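Local atomic coordinates of sugar kinase (Agrobacterium tumefaciens, PDB entry 2RBC), a protein that probably transfers the terminal phosphate of ATP to a sugar or related substrate, as kinases of the ribokinase (pfkB) family do. Residues F238-V241 and G247-W250; W250-A253 and V258-Q261. All blocks are in the same frame, centred on the assembly; numbering follows the deposited sequence.

Contact 1 (F238-V241 and G247-W250); sequences FIAV and GCWW
Phe-238 reaches the indole of Trp-250 with one side of its ring, CE2 lying 3.4 Å from CD1 of Trp-250. The two belong to neighbouring antiparallel strands of a beta hairpin, 238-242 and 248-251. This hairpin continues the otherwise parallel central sheet of the ribokinase-like alpha/beta fold, in which 238-242 still runs parallel to 206-210. The planes of the Phe-238 ring and the five-membered ring of Trp-250 are only 26° apart. They are slid past each other, with centroids 5.1 Å apart, so there is little overlap. CG of Phe-238 stands anti to the backbone N (chi1 179°), which carries the ring across to the pyrrole side of the indole. His-206 and Phe-282 add further aromatic contacts to Phe-238.

Ala-240 and Trp-250 form a non-hydrogen-bonded pair. Their CB atoms meet at 3.8 Å. The CA atoms of Ala-240 and Trp-250 are 4.1 Å apart there, a close approach consistent with the small methyl. SG of Cys-248 lies near the same methyl. This face packs on helix 292-307, where Val-296 meets Cys-248 and Ser-292 meets both Phe-238 and Trp-250. On the other face, Val-241 and Trp-249 rest on Val-223 and Leu-227 of helix 223-233. Helices thus cover both faces of the hairpin here, as expected of this fold.

Val-241 and Trp-249 are the hydrogen-bonded pair. N of Val-241 gives a nearly straight bond of 2.9 Å to O of Trp-249. The return bond, from N of Trp-249 to O of Val-241, is 3.1 Å long, with its donor tilted slightly from the carbonyl plane. Bent CA-H...O contacts add to the pairing. Beyond the two bonds, CA of Trp-250 lies 3.1 Å from O of Ile-239.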
loop_
_atom_site.group_PDB
_atom_site.type_symbol
_atom_site.label_atom_id
_atom_site.label_comp_id
_atom_site.label_asym_id
_atom_site.label_seq_id
_atom_site.Cartn_x
_atom_site.Cartn_y
_atom_site.Cartn_z
ATOM N N PHE A 238 31.332 -14.256 18.282
ATOM C CA PHE A 238 31.429 -12.822 17.982
ATOM C C PHE A 238 30.078 -12.121 18.271
ATOM O O PHE A 238 29.041 -12.515 17.730
ATOM C CB PHE A 238 31.889 -12.603 16.536
ATOM C CG PHE A 238 31.983 -11.153 16.148
ATOM C CD1 PHE A 238 30.845 -10.452 15.781
ATOM C CD2 PHE A 238 33.216 -10.485 16.151
ATOM C CE1 PHE A 238 30.925 -9.129 15.427
ATOM C CE2 PHE A 238 33.289 -9.164 15.797
ATOM C CZ PHE A 238 32.148 -8.491 15.431
ATOM N N ILE A 239 30.089 -11.099 19.140
ATOM C CA ILE A 239 28.879 -10.359 19.486
ATOM C C ILE A 239 29.067 -8.862 19.270
ATOM O O ILE A 239 29.967 -8.262 19.845
ATOM C CB ILE A 239 28.514 -10.525 20.964
ATOM C CG1 ILE A 239 28.400 -12.016 21.370
ATOM C CG2 ILE A 239 27.239 -9.724 21.306
ATOM C CD1 ILE A 239 27.232 -12.753 20.765
ATOM N N ALA A 240 28.198 -8.274 18.455
ATOM C CA ALA A 240 28.154 -6.836 18.270
ATOM C C ALA A 240 26.766 -6.288 18.626
ATOM O O ALA A 240 25.762 -6.967 18.448
ATOM C CB ALA A 240 28.530 -6.465 16.778
ATOM N N VAL A 241 26.724 -5.074 19.148
ATOM C CA VAL A 241 25.464 -4.358 19.284
ATOM C C VAL A 241 25.627 -3.038 18.557
ATOM O O VAL A 241 26.571 -2.278 18.858
ATOM C CB VAL A 241 25.057 -4.123 20.750
ATOM C CG1 VAL A 241 23.659 -3.449 20.805
ATOM C CG2 VAL A 241 25.042 -5.450 21.560
ATOM N N GLY A 247 27.349 4.468 17.180
ATOM C CA GLY A 247 28.454 3.581 16.868
ATOM C C GLY A 247 28.088 2.126 17.116
ATOM O O GLY A 247 26.923 1.739 17.116
ATOM N N CYS A 248 29.110 1.330 17.362
ATOM C CA CYS A 248 28.988 -0.130 17.470
ATOM C C CYS A 248 29.992 -0.655 18.504
ATOM O O CYS A 248 31.173 -0.333 18.444
ATOM C CB CYS A 248 29.240 -0.740 16.108
ATOM S SG CYS A 248 29.195 -2.516 16.115
ATOM N N TRP A 249 29.488 -1.417 19.471
ATOM C CA TRP A 249 30.295 -2.078 20.479
ATOM C C TRP A 249 30.341 -3.553 20.177
ATOM O O TRP A 249 29.346 -4.111 19.746
ATOM C CB TRP A 249 29.668 -1.909 21.859
ATOM C CG TRP A 249 29.840 -0.544 22.441
ATOM C CD1 TRP A 249 30.802 -0.156 23.320
ATOM C CD2 TRP A 249 29.035 0.609 22.189
ATOM N NE1 TRP A 249 30.643 1.164 23.636
ATOM C CE2 TRP A 249 29.554 1.654 22.974
ATOM C CE3 TRP A 249 27.902 0.847 21.399
ATOM C CZ2 TRP A 249 29.005 2.934 22.985
ATOM C CZ3 TRP A 249 27.333 2.142 21.421
ATOM C CH2 TRP A 249 27.903 3.164 22.196
ATOM N N TRP A 250 31.490 -4.194 20.384
ATOM C CA TRP A 250 31.558 -5.648 20.140
ATOM C C TRP A 250 32.602 -6.326 20.994
ATOM O O TRP A 250 33.524 -5.681 21.535
ATOM C CB TRP A 250 31.815 -5.969 18.639
ATOM C CG TRP A 250 33.268 -5.845 18.162
ATOM C CD1 TRP A 250 34.177 -6.842 18.074
ATOM C CD2 TRP A 250 33.914 -4.667 17.680
ATOM N NE1 TRP A 250 35.370 -6.362 17.583
ATOM C CE2 TRP A 250 35.229 -5.025 17.323
ATOM C CE3 TRP A 250 33.505 -3.329 17.510
ATOM C CZ2 TRP A 250 36.159 -4.093 16.836
ATOM C CZ3 TRP A 250 34.406 -2.417 17.008
ATOM C CH2 TRP A 250 35.724 -2.808 16.667
#

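Contact 2 (W250-A253 and V258-Q261). With SO4 (sulfate ion), chain B.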
loop_
_atom_site.group_PDB
_atom_site.type_symbol
_atom_site.label_atom_id
_atom_site.label_comp_id
_atom_site.label_asym_id
_atom_site.label_seq_id
_atom_site.Cartn_x
_atom_site.Cartn_y
_atom_site.Cartn_z
ATOM N N TRP A 250 31.490 -4.194 20.384
ATOM C CA TRP A 250 31.558 -5.648 20.140
ATOM C C TRP A 250 32.602 -6.326 20.994
ATOM O O TRP A 250 33.524 -5.681 21.535
ATOM C CB TRP A 250 31.815 -5.969 18.639
ATOM C CG TRP A 250 33.268 -5.845 18.162
ATOM C CD1 TRP A 250 34.177 -6.842 18.074
ATOM C CD2 TRP A 250 33.914 -4.667 17.680
ATOM N NE1 TRP A 250 35.370 -6.362 17.583
ATOM C CE2 TRP A 250 35.229 -5.025 17.323
ATOM C CE3 TRP A 250 33.505 -3.329 17.510
ATOM C CZ2 TRP A 250 36.159 -4.093 16.836
ATOM C CZ3 TRP A 250 34.406 -2.417 17.008
ATOM C CH2 TRP A 250 35.724 -2.808 16.667
ATOM N N THR A 251 32.432 -7.646 21.084
ATOM C CA THR A 251 33.393 -8.551 21.683
ATOM C C THR A 251 33.701 -9.693 20.696
ATOM O O THR A 251 32.819 -10.238 20.014
ATOM C CB THR A 251 32.889 -9.117 23.061
ATOM O OG1 THR A 251 31.674 -9.837 22.865
ATOM C CG2 THR A 251 32.646 -8.025 24.101
ATOM N N GLU A 252 34.981 -10.048 20.627
ATOM C CA GLU A 252 35.426 -11.184 19.840
ATOM C C GLU A 252 35.116 -12.491 20.556
ATOM O O GLU A 252 34.966 -12.526 21.789
ATOM C CB GLU A 252 36.934 -11.111 19.624
ATOM C CG GLU A 252 37.438 -9.794 19.043
ATOM C CD GLU A 252 37.163 -9.637 17.560
ATOM O OE1 GLU A 252 36.755 -10.628 16.892
ATOM O OE2 GLU A 252 37.369 -8.498 17.071
ATOM N N ALA A 253 35.089 -13.581 19.783
ATOM C CA ALA A 253 35.047 -14.926 20.340
ATOM C C ALA A 253 36.159 -15.110 21.346
ATOM O O ALA A 253 37.252 -14.619 21.134
ATOM C CB ALA A 253 35.189 -15.971 19.229
ATOM N N VAL A 258 35.798 -5.419 25.433
ATOM C CA VAL A 258 34.772 -4.687 24.693
ATOM C C VAL A 258 35.451 -3.645 23.789
ATOM O O VAL A 258 36.213 -2.810 24.248
ATOM C CB VAL A 258 33.712 -4.043 25.639
ATOM C CG1 VAL A 258 32.638 -3.252 24.826
ATOM C CG2 VAL A 258 33.034 -5.146 26.503
ATOM N N HIS A 259 35.180 -3.729 22.489
ATOM C CA HIS A 259 35.720 -2.788 21.494
ATOM C C HIS A 259 34.608 -1.885 21.074
ATOM O O HIS A 259 33.434 -2.255 21.114
ATOM C CB HIS A 259 36.252 -3.535 20.272
ATOM C CG HIS A 259 37.269 -4.562 20.620
ATOM N ND1 HIS A 259 38.529 -4.231 21.070
ATOM C CD2 HIS A 259 37.192 -5.909 20.667
ATOM C CE1 HIS A 259 39.192 -5.340 21.349
ATOM N NE2 HIS A 259 38.407 -6.372 21.101
ATOM N N PHE A 260 34.989 -0.705 20.617
ATOM C CA PHE A 260 34.052 0.283 20.167
ATOM C C PHE A 260 34.562 0.920 18.873
ATOM O O PHE A 260 35.771 1.191 18.714
ATOM C CB PHE A 260 33.856 1.367 21.228
ATOM C CG PHE A 260 33.011 2.518 20.751
ATOM C CD1 PHE A 260 31.677 2.334 20.489
ATOM C CD2 PHE A 260 33.558 3.771 20.550
ATOM C CE1 PHE A 260 30.897 3.368 20.024
ATOM C CE2 PHE A 260 32.793 4.802 20.087
ATOM C CZ PHE A 260 31.458 4.603 19.823
ATOM N N GLN A 261 33.621 1.174 17.970
ATOM C CA GLN A 261 33.905 1.871 16.724
ATOM C C GLN A 261 32.840 2.927 16.477
ATOM O O GLN A 261 31.662 2.634 16.382
ATOM C CB GLN A 261 33.953 0.872 15.554
ATOM C CG GLN A 261 34.203 1.488 14.164
ATOM C CD GLN A 261 35.463 2.299 14.117
ATOM O OE1 GLN A 261 36.550 1.750 14.288
ATOM N NE2 GLN A 261 35.344 3.611 13.891
HETATM S S SO4 B . 37.868 5.848 14.123
HETATM O O1 SO4 B . 39.259 6.285 14.179
HETATM O O2 SO4 B . 37.800 4.397 14.209
HETATM O O3 SO4 B . 37.104 6.380 15.256
HETATM O O4 SO4 B . 37.326 6.298 12.842
#
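His-259 lays its CB over the six-membered ring of Trp-250. This CH-pi contact is 3.4 Å from CB to the ring centroid and almost on the ring normal. With CG anti to the carbonyl carbon (chi1 -56°), the imidazole of His-259 sits obliquely by the pyrrole end of the indole, the two ring planes 39° apart. CB of Gln-261 meets the indole edge, 3.6 Å from CZ3 of Trp-250. Beneath the side chains, two backbone bonds join Trp-250 and His-259. The straighter runs 2.7 Å from N of His-259 to O of Trp-250. On the opposite face, CG2 of Thr-251 touches CG2 of Val-258.

Further out, Trp-250 NE1 donates in its ring plane to OE2 of Glu-252, at 3.0 Å, meeting the carboxylate from above its plane. The other carboxylate oxygen, OE1, is bonded to Ser-292, so Glu-252 links the indole to helix 292-307. Gln-261 bends at chi2, and its NE2 donates to O2 of the sulfate at 2.6 Å. OE1 of Gln-261 accepts from Arg-293 and Arg-297. Arg-297 and Arg-332 also bind this sulfate, probably from the crystallisation liquor. The segments form an antiparallel beta hairpin at the edge of the central sheet of the ribokinase-like fold.

Well along the chain from the N terminus, strand 238-242 follows helix 223-233. Its residues 238-241 run out, and the chain turns and returns along 247-250. Contact 1 closes that loop. The strand runs on into 250-253, turns again and comes back as 258-261, where contact 2 closes the second loop. The loops follow one another, neither enclosing nor crossing the other, and meet at Trp-250, which serves both contacts. Strand 248-251 is therefore the middle of a three-stranded antiparallel meander. Probable backbone bonds extend the pairing beyond each contact: Thr-251 N to Ile-239 O, and Gln-261 N to Cys-248 O. The rings of Trp-249 and Phe-260 also pack together. The meander ties strand 258-261 to the parallel part of the sheet through 238-242.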